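Local coordinates for SusD superfamily protein (Bacteroides thetaiotaomicron VPI-5482, PDB 3HDX), which probably binds polysaccharide at the outer membrane as a SusD homolog, in support of carbohydrate uptake and metabolism, at residues 62-75 against 455-467. Numbering follows the deposited sequence.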
loop_
_atom_site.group_PDB
_atom_site.type_symbol
_atom_site.label_atom_id
_atom_site.label_comp_id
_atom_site.label_asym_id
_atom_site.label_seq_id
_atom_site.Cartn_x
_atom_site.Cartn_y
_atom_site.Cartn_z
ATOM N N LEU A 62 15.670 -8.918 11.683
ATOM C CA LEU A 62 15.659 -7.459 11.679
ATOM C C LEU A 62 16.573 -6.740 12.682
ATOM O O LEU A 62 16.688 -5.518 12.626
ATOM C CB LEU A 62 14.212 -6.958 11.801
ATOM C CG LEU A 62 13.171 -7.543 10.838
ATOM C CD1 LEU A 62 11.835 -6.816 11.070
ATOM C CD2 LEU A 62 13.610 -7.468 9.369
ATOM N N ASN A 63 17.184 -7.543 13.554
ATOM C CA ASN A 63 18.199 -7.056 14.520
ATOM C C ASN A 63 19.629 -7.204 14.029
ATOM O O ASN A 63 20.589 -6.826 14.761
ATOM C CB ASN A 63 18.062 -7.752 15.879
ATOM C CG ASN A 63 17.321 -6.936 16.861
ATOM O OD1 ASN A 63 16.909 -5.806 16.581
ATOM N ND2 ASN A 63 17.136 -7.500 18.040
ATOM N N LYS A 64 19.829 -7.693 12.802
ATOM C CA LYS A 64 21.191 -7.805 12.261
ATOM C C LYS A 64 21.784 -6.414 12.039
ATOM O O LYS A 64 21.049 -5.460 11.762
ATOM C CB LYS A 64 21.257 -8.719 11.025
ATOM C CG LYS A 64 21.142 -10.207 11.412
ATOM C CD LYS A 64 21.409 -11.112 10.237
ATOM C CE LYS A 64 21.540 -12.571 10.670
ATOM N NZ LYS A 64 21.616 -13.579 9.538
ATOM N N PRO A 65 23.123 -6.280 12.185
ATOM C CA PRO A 65 23.780 -4.956 12.140
ATOM C C PRO A 65 23.989 -4.361 10.740
ATOM O O PRO A 65 25.146 -4.196 10.273
ATOM C CB PRO A 65 25.137 -5.249 12.846
ATOM C CG PRO A 65 25.484 -6.617 12.353
ATOM C CD PRO A 65 24.121 -7.361 12.404
ATOM N N TYR A 66 22.876 -4.071 10.051
ATOM C CA TYR A 66 22.892 -3.488 8.715
ATOM C C TYR A 66 22.244 -2.128 8.768
ATOM O O TYR A 66 21.161 -1.968 9.349
ATOM C CB TYR A 66 22.210 -4.396 7.669
ATOM C CG TYR A 66 22.889 -5.722 7.515
ATOM C CD1 TYR A 66 24.167 -5.810 6.930
ATOM C CD2 TYR A 66 22.293 -6.889 7.971
ATOM C CE1 TYR A 66 24.797 -7.038 6.810
ATOM C CE2 TYR A 66 22.919 -8.131 7.834
ATOM C CZ TYR A 66 24.168 -8.194 7.273
ATOM O OH TYR A 66 24.783 -9.419 7.155
ATOM N N ASP A 67 22.901 -1.152 8.157
ATOM C CA ASP A 67 22.419 0.225 8.121
ATOM C C ASP A 67 20.994 0.343 7.504
ATOM O O ASP A 67 20.173 1.115 7.972
ATOM C CB ASP A 67 23.400 1.105 7.341
ATOM C CG ASP A 67 23.210 2.602 7.597
ATOM O OD1 ASP A 67 23.010 3.004 8.749
ATOM O OD2 ASP A 67 23.328 3.368 6.622
ATOM N N LEU A 68 20.717 -0.451 6.469
ATOM C CA LEU A 68 19.397 -0.441 5.834
ATOM C C LEU A 68 18.314 -0.692 6.861
ATOM O O LEU A 68 17.286 -0.011 6.853
ATOM C CB LEU A 68 19.284 -1.513 4.743
ATOM C CG LEU A 68 17.889 -1.683 4.090
ATOM C CD1 LEU A 68 17.440 -0.382 3.420
ATOM C CD2 LEU A 68 17.938 -2.851 3.051
ATOM N N LEU A 69 18.537 -1.715 7.682
ATOM C CA LEU A 69 17.568 -2.105 8.698
ATOM C C LEU A 69 17.358 -0.991 9.716
ATOM O O LEU A 69 16.192 -0.675 10.094
ATOM C CB LEU A 69 17.968 -3.405 9.407
ATOM C CG LEU A 69 18.007 -4.694 8.582
ATOM C CD1 LEU A 69 18.555 -5.865 9.395
ATOM C CD2 LEU A 69 16.720 -5.025 7.981
ATOM N N LYS A 70 18.458 -0.362 10.143
ATOM C CA LYS A 70 18.363 0.729 11.101
ATOM C C LYS A 70 17.552 1.910 10.526
ATOM O O LYS A 70 16.690 2.484 11.204
ATOM C CB LYS A 70 19.775 1.170 11.534
ATOM C CG LYS A 70 20.537 0.072 12.261
ATOM C CD LYS A 70 21.871 0.540 12.762
ATOM C CE LYS A 70 22.561 -0.631 13.422
ATOM N NZ LYS A 70 22.493 -1.786 12.517
ATOM N N LYS A 71 17.827 2.272 9.279
ATOM C CA LYS A 71 17.127 3.374 8.595
ATOM C C LYS A 71 15.638 3.111 8.394
ATOM O O LYS A 71 14.784 3.972 8.656
ATOM C CB LYS A 71 17.771 3.636 7.234
ATOM C CG LYS A 71 19.163 4.279 7.321
ATOM C CD LYS A 71 19.769 4.298 5.925
ATOM C CE LYS A 71 20.920 5.289 5.750
ATOM N NZ LYS A 71 21.581 4.892 4.409
ATOM N N VAL A 72 15.313 1.925 7.924
ATOM C CA VAL A 72 13.882 1.588 7.729
ATOM C C VAL A 72 13.141 1.605 9.069
ATOM O O VAL A 72 12.016 2.090 9.131
ATOM C CB VAL A 72 13.712 0.222 7.048
ATOM C CG1 VAL A 72 12.258 -0.244 7.037
ATOM C CG2 VAL A 72 14.246 0.295 5.623
ATOM N N SER A 73 13.819 1.162 10.134
ATOM C CA SER A 73 13.233 1.029 11.457
ATOM C C SER A 73 12.971 2.347 12.170
ATOM O O SER A 73 12.261 2.329 13.157
ATOM C CB SER A 73 14.084 0.139 12.390
ATOM O OG SER A 73 15.189 0.822 12.927
ATOM N N ASN A 74 13.533 3.454 11.695
ATOM C CA ASN A 74 13.310 4.777 12.292
ATOM C C ASN A 74 12.019 5.334 11.687
ATOM O O ASN A 74 11.962 5.572 10.502
ATOM C CB ASN A 74 14.523 5.684 11.992
ATOM C CG ASN A 74 14.413 7.049 12.657
ATOM O OD1 ASN A 74 13.369 7.689 12.594
ATOM N ND2 ASN A 74 15.504 7.512 13.275
ATOM N N TRP A 75 11.023 5.584 12.541
ATOM C CA TRP A 75 9.708 6.050 12.105
ATOM C C TRP A 75 9.555 7.567 11.858
ATOM O O TRP A 75 8.466 8.033 11.616
ATOM C CB TRP A 75 8.591 5.515 13.042
ATOM C CG TRP A 75 8.725 5.936 14.475
ATOM C CD1 TRP A 75 9.185 7.147 14.983
ATOM C CD2 TRP A 75 8.365 5.151 15.608
ATOM N NE1 TRP A 75 9.125 7.133 16.351
ATOM C CE2 TRP A 75 8.610 5.939 16.763
ATOM C CE3 TRP A 75 7.846 3.854 15.774
ATOM C CZ2 TRP A 75 8.382 5.464 18.040
ATOM C CZ3 TRP A 75 7.602 3.392 17.045
ATOM C CH2 TRP A 75 7.902 4.182 18.166
ATOM N N GLY A 455 7.080 -10.496 16.972
ATOM C CA GLY A 455 8.095 -10.677 15.948
ATOM C C GLY A 455 7.662 -10.387 14.531
ATOM O O GLY A 455 8.482 -10.432 13.621
ATOM N N ILE A 456 6.377 -10.071 14.367
ATOM C CA ILE A 456 5.815 -9.609 13.092
ATOM C C ILE A 456 6.001 -8.107 12.899
ATOM O O ILE A 456 5.659 -7.577 11.819
ATOM C CB ILE A 456 4.310 -9.942 12.944
ATOM C CG1 ILE A 456 3.464 -9.324 14.076
ATOM C CG2 ILE A 456 4.126 -11.472 12.762
ATOM C CD1 ILE A 456 1.977 -9.248 13.739
ATOM N N TYR A 457 6.545 -7.408 13.897
ATOM C CA TYR A 457 6.828 -5.971 13.757
ATOM C C TYR A 457 8.315 -5.721 13.666
ATOM O O TYR A 457 9.154 -6.604 13.918
ATOM C CB TYR A 457 6.216 -5.217 14.946
ATOM C CG TYR A 457 4.738 -5.459 15.062
ATOM C CD1 TYR A 457 3.901 -5.096 14.033
ATOM C CD2 TYR A 457 4.175 -6.047 16.189
ATOM C CE1 TYR A 457 2.553 -5.293 14.108
ATOM C CE2 TYR A 457 2.805 -6.286 16.264
ATOM C CZ TYR A 457 1.993 -5.892 15.203
ATOM O OH TYR A 457 0.603 -6.055 15.223
ATOM N N TRP A 458 8.637 -4.519 13.235
ATOM C CA TRP A 458 10.011 -4.038 13.143
ATOM C C TRP A 458 10.464 -3.520 14.487
ATOM O O TRP A 458 9.664 -3.039 15.305
ATOM C CB TRP A 458 10.157 -2.905 12.103
ATOM C CG TRP A 458 10.187 -3.432 10.734
ATOM C CD1 TRP A 458 9.133 -4.001 10.036
ATOM C CD2 TRP A 458 11.316 -3.452 9.856
ATOM N NE1 TRP A 458 9.566 -4.367 8.778
ATOM C CE2 TRP A 458 10.889 -4.026 8.629
ATOM C CE3 TRP A 458 12.657 -3.017 9.981
ATOM C CZ2 TRP A 458 11.774 -4.237 7.542
ATOM C CZ3 TRP A 458 13.515 -3.189 8.890
ATOM C CH2 TRP A 458 13.071 -3.801 7.689
ATOM N N PRO A 459 11.778 -3.593 14.746
ATOM C CA PRO A 459 12.279 -2.927 15.943
ATOM C C PRO A 459 12.110 -1.397 15.822
ATOM O O PRO A 459 12.013 -0.878 14.717
ATOM C CB PRO A 459 13.766 -3.283 15.936
ATOM C CG PRO A 459 14.091 -3.732 14.632
ATOM C CD PRO A 459 12.860 -4.198 13.964
ATOM N N VAL A 460 12.018 -0.732 16.975
ATOM C CA VAL A 460 12.102 0.709 17.074
ATOM C C VAL A 460 13.599 1.081 16.965
ATOM O O VAL A 460 14.458 0.434 17.553
ATOM C CB VAL A 460 11.481 1.220 18.406
ATOM C CG1 VAL A 460 11.624 2.753 18.562
ATOM C CG2 VAL A 460 10.020 0.804 18.481
ATOM N N SER A 461 13.907 2.101 16.181
ATOM C CA SER A 461 15.299 2.535 16.027
ATOM C C SER A 461 15.860 2.954 17.388
ATOM O O SER A 461 15.202 3.654 18.167
ATOM C CB SER A 461 15.416 3.707 15.060
ATOM O OG SER A 461 16.733 4.279 15.149
ATOM N N GLU A 462 17.081 2.510 17.673
ATOM C CA GLU A 462 17.719 2.875 18.952
ATOM C C GLU A 462 17.936 4.389 19.078
ATOM O O GLU A 462 17.866 4.924 20.185
ATOM C CB GLU A 462 18.964 2.007 19.210
ATOM C CG GLU A 462 18.585 0.469 19.542
ATOM C CD GLU A 462 17.805 0.199 20.884
ATOM O OE1 GLU A 462 17.916 1.048 21.812
ATOM O OE2 GLU A 462 17.095 -0.876 21.035
ATOM N N ASP A 463 18.071 5.091 17.949
ATOM C CA ASP A 463 18.163 6.570 17.940
ATOM C C ASP A 463 16.893 7.205 18.530
ATOM O O ASP A 463 16.978 8.155 19.321
ATOM C CB ASP A 463 18.396 7.132 16.526
ATOM C CG ASP A 463 19.768 6.728 15.931
ATOM O OD1 ASP A 463 20.689 6.369 16.705
ATOM O OD2 ASP A 463 19.903 6.784 14.679
ATOM N N ILE A 464 15.743 6.633 18.196
ATOM C CA ILE A 464 14.444 7.110 18.714
ATOM C C ILE A 464 14.368 6.901 20.237
ATOM O O ILE A 464 13.955 7.814 20.986
ATOM C CB ILE A 464 13.238 6.402 17.970
ATOM C CG1 ILE A 464 13.154 6.778 16.468
ATOM C CG2 ILE A 464 11.922 6.698 18.671
ATOM C CD1 ILE A 464 12.799 8.188 16.150
ATOM N N ILE A 465 14.773 5.728 20.708
ATOM C CA ILE A 465 14.703 5.379 22.134
ATOM C C ILE A 465 15.660 6.235 22.960
ATOM O O ILE A 465 15.306 6.676 24.054
ATOM C CB ILE A 465 14.983 3.892 22.353
ATOM C CG1 ILE A 465 13.795 3.080 21.777
ATOM C CG2 ILE A 465 15.169 3.534 23.846
ATOM C CD1 ILE A 465 14.067 1.672 21.668
ATOM N N THR A 466 16.858 6.450 22.433
ATOM C CA THR A 466 17.834 7.329 23.119
ATOM C C THR A 466 17.301 8.758 23.339
ATOM O O THR A 466 17.412 9.303 24.460
ATOM C CB THR A 466 19.196 7.297 22.391
ATOM O OG1 THR A 466 19.712 5.965 22.514
ATOM C CG2 THR A 466 20.207 8.315 23.010
ATOM N N ALA A 467 16.673 9.310 22.307
ATOM C CA ALA A 467 16.138 10.668 22.315
ATOM C C ALA A 467 14.827 10.837 23.096
ATOM O O ALA A 467 14.538 11.946 23.552
ATOM C CB ALA A 467 15.957 11.168 20.872
HETATM O O HOH W 1 11.416 3.858 15.130
HETATM O O HOH W 2 17.944 5.857 13.079
#
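The indole of Trp458 is sandwiched between two aliphatic carbons of 62-75. Leu62 CD1 stands over the five-membered ring, 3.7 Å from its centroid and 12° off the normal, while Val72 CG1 covers the six-membered ring from the opposite face; both are CH-pi contacts. Leu69 CD2 reaches the far corner of the indole, 3.8 Å from Trp458 CZ3. With CG anti to the carbonyl carbon and beside the backbone N (chi1 -78°), the indole of Trp458 lies between Leu62 and Val72. Pro459 follows, its CD against Leu62 CB and its carbonyl O 3.3 Å from Ser73 CB.

Further along, Ile464 CG2 lies 3.7 Å from Trp75 NE1, its CD1 comes within 3.6 Å of Asn74 OD1, the Ile464 and Asn74 side chains crossing at a slant, and Val460 CG1 sits over one face of the Trp75 ring near the rim. Polar links join the backbones near Ser73 and Asn74, just before helix 462-467. Ser461 N makes a weak, bent bond to Ser73 O, and a water bridges the same groups, donating to Ser73 O (2.6 Å) and accepting from Trp75 N and Ser461 N, so the Ser461 N-H is shared between water and carbonyl. Ser461 OG N-caps its helix by accepting from Asp463 N; a second water ties this hydroxyl to Asn74 ND2 and Asp463 OD2, while Asn74 OD1 takes Arg76 N.

Ile37 and Cys38 of helix 34-41 and Ile128 and Trp129 of helix 104-129 also touch the indole. Cutting Trp458 back to an alanine removes the whole indole and would probably open a gap between Leu62 CD1 and Val72 CG1, leaving Leu69 CD2 without its indole contact too. The contact thus joins N- and C-terminal parts of the SusD-family chain through a buried apolar sandwich, while its polar side relies largely on bound water.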